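Local coordinates for scaffolding protein (Clostridium cellulolyticum, PDB 1G43) that probably anchors the cellulosome to crystalline cellulose through a family IIIa cellulose-binding module folded as a calcium-containing beta-sandwich, at residues Val5-Asn11 with Arg25-Thr31; Asp40-Tyr46 with Ile146-Gly151; Ser19-Tyr23 with Thr116-Arg120. One frame throughout, in Å; residues are numbered along the deposited sequence.

Interaction 1: Val5-Asn11 with Arg25-Thr31; sequences VVSVQFN and RFKVTNT
Val-5 opens the pairing from the loop before strand 6-11: its O accepts Thr-31 N at 3.0 Å. Val-6 then faces Asn-30 in an antiparallel non-hydrogen-bonded pair, its CA-H set against Thr-29 O. Ser-7 and Thr-29 bond both ways, and Thr-29 N to Ser-7 O (2.8 Å) is almost straight at 178°. On this outer face a water gives a bond to Lys-27 O, a weak one to Ser-7 O, and meets Thr-29 OG1, which also bonds Ser-111. Val-8 lies alongside Val-28, CG2 to CG2 at 3.9 Å, and its CG1 reaches the edge of the Phe-26 ring. After the doubly bonded Gln-9/Lys-27 pair, Phe-10 swings CG opposite its own N (chi1 170°) and turns its ring edge to the Phe-26 face, an offset edge-to-face pair with planes at 63°. Asn-11 closes the run: its O takes Arg-25 N, while its OD1, hydrogen-bonded to Gly-13, passes 3.5 Å from Arg-25 NH1. Phe-10, Phe-26 and Val-28 pack on strand 41-47 of the facing sheet and Val-8 on Ile-146 and Ala-148; strand 111-120 flanks 25-30 on its far edge.

Interaction 2: Asp40-Tyr46 with Ile146-Gly151; sequences DLKLRYY and ISAFVG
Leu-43 and Ala-148 form the tight inner part of this contact, with Leu-43 CD2 3.7 Å from Ala-148 CB where the backbones come closest. On the same face Leu-41 CD1 touches the partly exposed Val-150 more loosely, at 4.1 Å from its CG2. Beyond the last bridge, Ile-146 lays CG2 against Tyr-45 CD1. Leu-41, Leu-43, Tyr-45, Ile-146 and Ala-148 are buried against Val-8, Phe-10, Ile-22, Phe-26 and Val-28 of the facing sheet. Lys-42 exchanges two backbone bonds with Phe-149, and Arg-44 two with Ser-147; of the latter, Arg-44 N to Ser-147 O is the shorter at 2.8 Å.

The other face has one tight spot: buried Ser-147 turns OG between its own N and carbonyl carbon (chi1 44°), putting it at the Tyr-46 ring edge and 3.1 Å from Arg-44 CB. Around it Lys-42, Arg-44 and Phe-149 stay partly exposed. Arg-44 runs extended from CG to NE, its CD 3.5 Å from Phe-149 CE1. Phe-149 CZ lies over one face of the guanidinium, 3.4 Å from Arg-44 NH1, and the two planes are 50° apart. That NH1 also donates to Tyr-46 OH at 3.0 Å, tilted out of the guanidinium plane, and Glu-96 makes a long, weak ion pair with NE. At the looser end Gly-151 N bonds Asp-40 O; Gly-151, with positive phi, lies just past the strand, where the chain turns toward 153-155. With 91-99 on one side of 41-47 and 153-155 beyond 147-150, this is the antiparallel five-stranded sheet of the CBM3 beta-sandwich.

Interaction 3: Ser19-Tyr23 with Thr116-Arg120; sequences SNSIY and TRFAR
Ile-22 and Phe-118 bury the most surface here, as a hydrogen-bonded antiparallel pair whose side chains meet on the core face. Ile-22 N donates to Phe-118 O at 2.9 Å, and Phe-118 N returns a bond to Ile-22 O. The Ile-22 side chain lies over one face of the phenyl ring, set toward its rim: CB makes a CH-pi contact 3.9 Å from the ring centroid, 21° off the normal, and CG2 comes to 3.6 Å from Phe-118 CE1. The ring can lie against the isoleucine because Phe-118 CG stands between its own N and carbonyl carbon (chi1 65°). Tyr-47 and Phe-81 also meet this ring, making it part of an aromatic cluster.

The pairing joins strands 18-30 and 111-120 in one antiparallel sheet of the CBM3 beta-sandwich, and strand 55-66 continues that sheet beyond 111-120. On the outer face Arg-117, third in buried surface, lies side by side with Tyr-23: their CA atoms are 4.3 Å apart in a non-hydrogen-bonded pair, and Arg-117 CD packs against Tyr-23 CE2. The ring and guanidinium planes differ by 25°, but the arginine end leads away to a salt bridge with Asp-60 and a cation-pi contact with Trp-58. Arg-117 CA also approaches Ile-22 O at 3.1 Å in a CA-H...O contact.

Toward Asn-20 the direct backbone bonding gives way to a water. It donates to Asn-20 O at 2.6 Å and accepts from Arg-120 N, bridging the two segments. Asn-20 O is also 3.1 Å from Ala-119 CB. Ser-19 OG donates to Ser-21 O in the carbonyl plane, on a lone pair, across the interruption in strand 18-30.

How the interactions relate
Interactions 1 and 3 lie on different parts of strand 18-30, which pairs with 6-11 in one and 111-120 in the other; their centres are about 20 Å apart. Interaction 2 belongs to the facing sheet and, about 10 Å from interaction 1 between centres, packs on it through the core: Phe-10 CZ meets Tyr-45 CE1 at 3.8 Å, and Val-8 CG2 meets Ala-148 CB at 4.0 Å. Tyr-45 also touches interaction 3, its CE2 being 3.8 Å from Ile-22 CG2, so one ring joins all three. Interaction 3 lies nearest the metal: the calcium ion held by Thr-48, Asp-50, Asp-127, Asn-130 and Asp-131 is about 6 Å from the Ile-22 side chain.

Interaction 1: Val5-Asn11 with Arg25-Thr31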
loop_
_atom_site.group_PDB
_atom_site.type_symbol
_atom_site.label_atom_id
_atom_site.label_comp_id
_atom_site.label_asym_id
_atom_site.label_seq_id
_atom_site.Cartn_x
_atom_site.Cartn_y
_atom_site.Cartn_z
ATOM N N VAL A 5 12.125 6.889 -7.945
ATOM C CA VAL A 5 12.069 5.935 -9.033
ATOM C C VAL A 5 10.601 5.784 -9.391
ATOM O O VAL A 5 10.248 5.403 -10.509
ATOM C CB VAL A 5 12.674 4.611 -8.560
ATOM C CG1 VAL A 5 11.986 3.424 -9.226
ATOM C CG2 VAL A 5 14.173 4.612 -8.893
ATOM N N VAL A 6 9.743 6.082 -8.419
ATOM C CA VAL A 6 8.289 6.029 -8.618
ATOM C C VAL A 6 7.617 7.146 -7.835
ATOM O O VAL A 6 8.172 7.673 -6.880
ATOM C CB VAL A 6 7.681 4.671 -8.174
ATOM C CG1 VAL A 6 8.378 3.559 -8.898
ATOM C CG2 VAL A 6 7.792 4.483 -6.668
ATOM N N SER A 7 6.428 7.515 -8.267
ATOM C CA SER A 7 5.644 8.537 -7.602
ATOM C C SER A 7 4.431 7.758 -7.085
ATOM O O SER A 7 3.997 6.808 -7.739
ATOM C CB SER A 7 5.201 9.569 -8.644
ATOM O OG SER A 7 4.196 10.453 -8.146
ATOM N N VAL A 8 3.862 8.134 -5.946
ATOM C CA VAL A 8 2.689 7.388 -5.467
ATOM C C VAL A 8 1.518 8.223 -4.942
ATOM O O VAL A 8 1.714 9.199 -4.223
ATOM C CB VAL A 8 3.073 6.398 -4.350
ATOM C CG1 VAL A 8 1.805 5.655 -3.868
ATOM C CG2 VAL A 8 4.144 5.428 -4.848
ATOM N N GLN A 9 0.307 7.853 -5.315
ATOM C CA GLN A 9 -0.871 8.543 -4.822
ATOM C C GLN A 9 -1.669 7.576 -3.973
ATOM O O GLN A 9 -1.591 6.350 -4.157
ATOM C CB GLN A 9 -1.716 9.081 -5.960
ATOM C CG GLN A 9 -1.244 10.425 -6.442
ATOM C CD GLN A 9 -2.169 11.002 -7.478
ATOM O OE1 GLN A 9 -2.401 10.402 -8.537
ATOM N NE2 GLN A 9 -2.719 12.156 -7.184
ATOM N N PHE A 10 -2.459 8.126 -3.057
ATOM C CA PHE A 10 -3.199 7.316 -2.116
ATOM C C PHE A 10 -4.630 7.806 -1.889
ATOM O O PHE A 10 -4.936 8.955 -2.159
ATOM C CB PHE A 10 -2.402 7.334 -0.809
ATOM C CG PHE A 10 -3.114 6.743 0.368
ATOM C CD1 PHE A 10 -2.949 5.416 0.696
ATOM C CD2 PHE A 10 -3.921 7.529 1.164
ATOM C CE1 PHE A 10 -3.583 4.860 1.827
ATOM C CE2 PHE A 10 -4.553 7.000 2.275
ATOM C CZ PHE A 10 -4.386 5.663 2.612
ATOM N N ASN A 11 -5.500 6.913 -1.412
ATOM C CA ASN A 11 -6.897 7.233 -1.081
ATOM C C ASN A 11 -7.461 6.043 -0.311
ATOM O O ASN A 11 -6.958 4.928 -0.451
ATOM C CB ASN A 11 -7.737 7.556 -2.356
ATOM C CG ASN A 11 -8.658 6.398 -2.830
ATOM O OD1 ASN A 11 -9.541 5.923 -2.104
ATOM N ND2 ASN A 11 -8.467 5.971 -4.082
ATOM N N ARG A 25 -5.451 2.254 -0.922
ATOM C CA ARG A 25 -5.390 2.169 -2.378
ATOM C C ARG A 25 -4.266 3.017 -2.901
ATOM O O ARG A 25 -4.116 4.162 -2.510
ATOM C CB ARG A 25 -6.719 2.607 -2.969
ATOM C CG ARG A 25 -7.863 1.741 -2.432
ATOM C CD ARG A 25 -9.168 2.447 -2.579
ATOM N NE ARG A 25 -10.286 1.616 -2.164
ATOM C CZ ARG A 25 -11.542 2.047 -2.125
ATOM N NH1 ARG A 25 -11.826 3.290 -2.475
ATOM N NH2 ARG A 25 -12.505 1.235 -1.734
ATOM N N PHE A 26 -3.475 2.457 -3.801
ATOM C CA PHE A 26 -2.336 3.177 -4.342
ATOM C C PHE A 26 -2.313 3.255 -5.851
ATOM O O PHE A 26 -2.691 2.310 -6.537
ATOM C CB PHE A 26 -1.024 2.508 -3.928
ATOM C CG PHE A 26 -0.958 2.098 -2.500
ATOM C CD1 PHE A 26 -1.518 0.897 -2.078
ATOM C CD2 PHE A 26 -0.313 2.899 -1.567
ATOM C CE1 PHE A 26 -1.433 0.495 -0.735
ATOM C CE2 PHE A 26 -0.224 2.510 -0.229
ATOM C CZ PHE A 26 -0.782 1.309 0.192
ATOM N N LYS A 27 -1.866 4.394 -6.365
ATOM C CA LYS A 27 -1.689 4.539 -7.806
ATOM C C LYS A 27 -0.192 4.822 -7.882
ATOM O O LYS A 27 0.267 5.885 -7.496
ATOM C CB LYS A 27 -2.511 5.696 -8.375
ATOM C CG LYS A 27 -2.862 5.453 -9.851
ATOM C CD LYS A 27 -3.442 6.684 -10.547
ATOM C CE LYS A 27 -4.968 6.737 -10.380
ATOM N NZ LYS A 27 -5.648 5.463 -10.876
ATOM N N VAL A 28 0.571 3.824 -8.312
ATOM C CA VAL A 28 2.019 3.915 -8.395
ATOM C C VAL A 28 2.464 4.210 -9.826
ATOM O O VAL A 28 2.064 3.520 -10.776
ATOM C CB VAL A 28 2.678 2.590 -7.906
ATOM C CG1 VAL A 28 4.176 2.638 -8.123
ATOM C CG2 VAL A 28 2.382 2.360 -6.420
ATOM N N THR A 29 3.267 5.265 -9.977
ATOM C CA THR A 29 3.766 5.661 -11.289
ATOM C C THR A 29 5.269 5.496 -11.425
ATOM O O THR A 29 6.049 5.982 -10.593
ATOM C CB THR A 29 3.426 7.098 -11.595
ATOM O OG1 THR A 29 2.007 7.234 -11.663
ATOM C CG2 THR A 29 4.035 7.506 -12.931
ATOM N N ASN A 30 5.658 4.799 -12.482
ATOM C CA ASN A 30 7.064 4.541 -12.784
ATOM C C ASN A 30 7.627 5.827 -13.363
ATOM O O ASN A 30 7.340 6.186 -14.495
ATOM C CB ASN A 30 7.167 3.395 -13.807
ATOM C CG ASN A 30 8.615 2.961 -14.093
ATOM O OD1 ASN A 30 9.589 3.657 -13.765
ATOM N ND2 ASN A 30 8.752 1.806 -14.724
ATOM N N THR A 31 8.411 6.539 -12.570
ATOM C CA THR A 31 9.006 7.778 -13.036
ATOM C C THR A 31 10.508 7.626 -13.177
ATOM O O THR A 31 11.241 8.615 -13.309
ATOM C CB THR A 31 8.733 8.915 -12.079
ATOM O OG1 THR A 31 9.328 8.616 -10.809
ATOM C CG2 THR A 31 7.238 9.122 -11.938
HETATM O O HOH W 1 1.342 7.920 -9.061
#

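Interaction 2: Asp40-Tyr46 with Ile146-Gly151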
loop_
_atom_site.group_PDB
_atom_site.type_symbol
_atom_site.label_atom_id
_atom_site.label_comp_id
_atom_site.label_asym_id
_atom_site.label_seq_id
_atom_site.Cartn_x
_atom_site.Cartn_y
_atom_site.Cartn_z
ATOM N N ASP A 40 9.738 -6.362 -7.483
ATOM C CA ASP A 40 10.601 -5.520 -6.648
ATOM C C ASP A 40 9.885 -4.401 -5.915
ATOM O O ASP A 40 10.475 -3.714 -5.078
ATOM C CB ASP A 40 11.687 -4.871 -7.514
ATOM C CG ASP A 40 12.647 -5.884 -8.122
ATOM O OD1 ASP A 40 13.203 -6.704 -7.363
ATOM O OD2 ASP A 40 12.857 -5.843 -9.360
ATOM N N LEU A 41 8.612 -4.213 -6.223
ATOM C CA LEU A 41 7.861 -3.138 -5.614
ATOM C C LEU A 41 7.128 -3.524 -4.333
ATOM O O LEU A 41 6.275 -4.388 -4.359
ATOM C CB LEU A 41 6.867 -2.612 -6.641
ATOM C CG LEU A 41 5.936 -1.450 -6.298
ATOM C CD1 LEU A 41 6.747 -0.183 -6.014
ATOM C CD2 LEU A 41 5.002 -1.232 -7.462
ATOM N N LYS A 42 7.488 -2.896 -3.214
ATOM C CA LYS A 42 6.792 -3.117 -1.943
ATOM C C LYS A 42 6.115 -1.803 -1.525
ATOM O O LYS A 42 6.585 -0.706 -1.841
ATOM C CB LYS A 42 7.732 -3.553 -0.823
ATOM C CG LYS A 42 8.357 -4.924 -1.013
ATOM C CD LYS A 42 7.306 -5.970 -1.218
ATOM C CE LYS A 42 7.953 -7.327 -1.377
ATOM N NZ LYS A 42 8.801 -7.417 -2.590
ATOM N N LEU A 43 4.995 -1.923 -0.832
ATOM C CA LEU A 43 4.264 -0.766 -0.360
ATOM C C LEU A 43 3.981 -1.023 1.123
ATOM O O LEU A 43 3.710 -2.164 1.520
ATOM C CB LEU A 43 2.968 -0.611 -1.173
ATOM C CG LEU A 43 3.158 -0.094 -2.602
ATOM C CD1 LEU A 43 1.985 -0.453 -3.481
ATOM C CD2 LEU A 43 3.354 1.414 -2.568
ATOM N N ARG A 44 4.060 0.024 1.937
ATOM C CA ARG A 44 3.812 -0.102 3.363
ATOM C C ARG A 44 2.796 0.895 3.923
ATOM O O ARG A 44 2.763 2.063 3.525
ATOM C CB ARG A 44 5.106 0.063 4.132
ATOM C CG ARG A 44 6.139 -0.986 3.863
ATOM C CD ARG A 44 7.276 -0.760 4.809
ATOM N NE ARG A 44 8.226 -1.846 4.795
ATOM C CZ ARG A 44 9.442 -1.750 5.320
ATOM N NH1 ARG A 44 9.815 -0.616 5.895
ATOM N NH2 ARG A 44 10.290 -2.768 5.254
ATOM N N TYR A 45 1.988 0.430 4.873
ATOM C CA TYR A 45 0.950 1.257 5.509
ATOM C C TYR A 45 1.060 1.056 7.015
ATOM O O TYR A 45 0.738 -0.010 7.515
ATOM C CB TYR A 45 -0.443 0.821 5.037
ATOM C CG TYR A 45 -1.582 1.668 5.586
ATOM C CD1 TYR A 45 -2.004 2.804 4.923
ATOM C CD2 TYR A 45 -2.190 1.354 6.796
ATOM C CE1 TYR A 45 -3.002 3.624 5.453
ATOM C CE2 TYR A 45 -3.197 2.166 7.339
ATOM C CZ TYR A 45 -3.589 3.307 6.657
ATOM O OH TYR A 45 -4.527 4.155 7.193
ATOM N N TYR A 46 1.469 2.092 7.729
ATOM C CA TYR A 46 1.673 1.997 9.170
ATOM C C TYR A 46 0.461 2.299 10.065
ATOM O O TYR A 46 -0.236 3.268 9.855
ATOM C CB TYR A 46 2.859 2.876 9.543
ATOM C CG TYR A 46 4.182 2.392 8.961
ATOM C CD1 TYR A 46 4.531 2.647 7.630
ATOM C CD2 TYR A 46 5.077 1.683 9.747
ATOM C CE1 TYR A 46 5.751 2.211 7.102
ATOM C CE2 TYR A 46 6.290 1.235 9.239
ATOM C CZ TYR A 46 6.628 1.504 7.916
ATOM O OH TYR A 46 7.853 1.073 7.448
ATOM N N ILE A 146 2.868 7.123 3.544
ATOM C CA ILE A 146 2.890 5.721 3.171
ATOM C C ILE A 146 4.206 5.562 2.434
ATOM O O ILE A 146 4.777 6.548 1.955
ATOM C CB ILE A 146 1.680 5.320 2.307
ATOM C CG1 ILE A 146 1.339 6.408 1.297
ATOM C CG2 ILE A 146 0.494 4.999 3.213
ATOM C CD1 ILE A 146 1.924 6.156 -0.072
ATOM N N SER A 147 4.720 4.347 2.353
ATOM C CA SER A 147 6.002 4.182 1.695
ATOM C C SER A 147 6.003 3.159 0.601
ATOM O O SER A 147 5.217 2.202 0.599
ATOM C CB SER A 147 7.042 3.802 2.712
ATOM O OG SER A 147 6.489 2.820 3.553
ATOM N N ALA A 148 6.912 3.381 -0.334
ATOM C CA ALA A 148 7.096 2.514 -1.471
ATOM C C ALA A 148 8.581 2.249 -1.558
ATOM O O ALA A 148 9.391 3.191 -1.514
ATOM C CB ALA A 148 6.612 3.187 -2.728
ATOM N N PHE A 149 8.923 0.961 -1.656
ATOM C CA PHE A 149 10.300 0.492 -1.763
ATOM C C PHE A 149 10.488 -0.221 -3.075
ATOM O O PHE A 149 9.643 -1.005 -3.500
ATOM C CB PHE A 149 10.639 -0.510 -0.665
ATOM C CG PHE A 149 10.677 0.081 0.703
ATOM C CD1 PHE A 149 9.506 0.323 1.400
ATOM C CD2 PHE A 149 11.886 0.412 1.286
ATOM C CE1 PHE A 149 9.536 0.892 2.665
ATOM C CE2 PHE A 149 11.928 0.982 2.551
ATOM C CZ PHE A 149 10.734 1.223 3.241
ATOM N N VAL A 150 11.610 0.057 -3.723
ATOM C CA VAL A 150 11.916 -0.598 -4.975
ATOM C C VAL A 150 13.218 -1.316 -4.762
ATOM O O VAL A 150 14.240 -0.688 -4.408
ATOM C CB VAL A 150 12.060 0.409 -6.083
ATOM C CG1 VAL A 150 12.662 -0.254 -7.300
ATOM C CG2 VAL A 150 10.683 0.979 -6.414
ATOM N N GLY A 151 13.189 -2.637 -4.935
ATOM C CA GLY A 151 14.398 -3.418 -4.745
ATOM C C GLY A 151 14.983 -3.318 -3.339
ATOM O O GLY A 151 16.169 -3.595 -3.134
#

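Interaction 3: Ser19-Tyr23 with Thr116-Arg120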
loop_
_atom_site.group_PDB
_atom_site.type_symbol
_atom_site.label_atom_id
_atom_site.label_comp_id
_atom_site.label_asym_id
_atom_site.label_seq_id
_atom_site.Cartn_x
_atom_site.Cartn_y
_atom_site.Cartn_z
ATOM N N SER A 19 -13.669 2.165 12.232
ATOM C CA SER A 19 -14.115 1.332 11.127
ATOM C C SER A 19 -13.635 -0.080 11.327
ATOM O O SER A 19 -12.589 -0.300 11.945
ATOM C CB SER A 19 -13.532 1.903 9.815
ATOM O OG SER A 19 -13.750 1.087 8.670
ATOM N N ASN A 20 -14.393 -1.045 10.832
ATOM C CA ASN A 20 -13.956 -2.426 10.955
ATOM C C ASN A 20 -13.176 -2.879 9.713
ATOM O O ASN A 20 -12.867 -4.040 9.571
ATOM C CB ASN A 20 -15.127 -3.346 11.196
ATOM C CG ASN A 20 -16.200 -3.206 10.145
ATOM O OD1 ASN A 20 -15.946 -2.768 9.012
ATOM N ND2 ASN A 20 -17.409 -3.608 10.505
ATOM N N SER A 21 -12.881 -1.946 8.817
ATOM C CA SER A 21 -12.092 -2.221 7.609
ATOM C C SER A 21 -11.114 -1.084 7.429
ATOM O O SER A 21 -11.450 0.076 7.659
ATOM C CB SER A 21 -12.940 -2.245 6.339
ATOM O OG SER A 21 -13.650 -3.431 6.194
ATOM N N ILE A 22 -9.907 -1.401 7.019
ATOM C CA ILE A 22 -8.941 -0.366 6.748
ATOM C C ILE A 22 -8.732 -0.490 5.243
ATOM O O ILE A 22 -8.457 -1.587 4.733
ATOM C CB ILE A 22 -7.649 -0.591 7.569
ATOM C CG1 ILE A 22 -8.036 -0.591 9.053
ATOM C CG2 ILE A 22 -6.588 0.450 7.209
ATOM C CD1 ILE A 22 -6.933 -0.306 10.091
ATOM N N TYR A 23 -8.924 0.605 4.518
ATOM C CA TYR A 23 -8.728 0.571 3.079
ATOM C C TYR A 23 -7.404 1.228 2.805
ATOM O O TYR A 23 -7.025 2.112 3.547
ATOM C CB TYR A 23 -9.827 1.339 2.340
ATOM C CG TYR A 23 -11.211 0.755 2.529
ATOM C CD1 TYR A 23 -11.907 0.936 3.725
ATOM C CD2 TYR A 23 -11.788 -0.036 1.547
ATOM C CE1 TYR A 23 -13.121 0.340 3.930
ATOM C CE2 TYR A 23 -12.999 -0.633 1.747
ATOM C CZ TYR A 23 -13.658 -0.444 2.937
ATOM O OH TYR A 23 -14.872 -1.059 3.145
ATOM N N THR A 116 -6.636 -2.249 -1.960
ATOM C CA THR A 116 -6.590 -3.241 -0.910
ATOM C C THR A 116 -7.361 -2.839 0.336
ATOM O O THR A 116 -7.678 -1.658 0.569
ATOM C CB THR A 116 -5.132 -3.488 -0.449
ATOM O OG1 THR A 116 -4.739 -2.424 0.432
ATOM C CG2 THR A 116 -4.160 -3.505 -1.642
ATOM N N ARG A 117 -7.643 -3.852 1.147
ATOM C CA ARG A 117 -8.312 -3.633 2.404
ATOM C C ARG A 117 -8.007 -4.798 3.326
ATOM O O ARG A 117 -7.584 -5.864 2.880
ATOM C CB ARG A 117 -9.835 -3.467 2.198
ATOM C CG ARG A 117 -10.659 -4.768 2.092
ATOM C CD ARG A 117 -12.086 -4.492 1.602
ATOM N NE ARG A 117 -12.480 -5.517 0.651
ATOM C CZ ARG A 117 -13.296 -6.516 0.925
ATOM N NH1 ARG A 117 -13.836 -6.631 2.133
ATOM N NH2 ARG A 117 -13.534 -7.427 0.006
ATOM N N PHE A 118 -8.174 -4.570 4.614
ATOM C CA PHE A 118 -7.992 -5.628 5.570
ATOM C C PHE A 118 -8.881 -5.387 6.795
ATOM O O PHE A 118 -9.273 -4.263 7.085
ATOM C CB PHE A 118 -6.515 -5.824 5.954
ATOM C CG PHE A 118 -5.895 -4.678 6.672
ATOM C CD1 PHE A 118 -5.325 -3.624 5.969
ATOM C CD2 PHE A 118 -5.807 -4.679 8.053
ATOM C CE1 PHE A 118 -4.662 -2.591 6.634
ATOM C CE2 PHE A 118 -5.150 -3.655 8.732
ATOM C CZ PHE A 118 -4.571 -2.605 8.016
ATOM N N ALA A 119 -9.218 -6.464 7.490
ATOM C CA ALA A 119 -10.104 -6.375 8.645
ATOM C C ALA A 119 -9.806 -7.508 9.615
ATOM O O ALA A 119 -9.067 -8.445 9.289
ATOM C CB ALA A 119 -11.549 -6.450 8.164
ATOM N N ARG A 120 -10.349 -7.414 10.819
ATOM C CA ARG A 120 -10.131 -8.483 11.771
ATOM C C ARG A 120 -11.120 -9.578 11.426
ATOM O O ARG A 120 -12.190 -9.320 10.852
ATOM C CB ARG A 120 -10.368 -8.016 13.203
ATOM C CG ARG A 120 -9.401 -6.977 13.707
ATOM C CD ARG A 120 -9.968 -6.329 14.927
ATOM N NE ARG A 120 -9.119 -5.261 15.415
ATOM C CZ ARG A 120 -9.492 -4.368 16.320
ATOM N NH1 ARG A 120 -10.711 -4.424 16.827
ATOM N NH2 ARG A 120 -8.648 -3.417 16.716
HETATM O O HOH W 2 -12.295 -5.659 11.571
#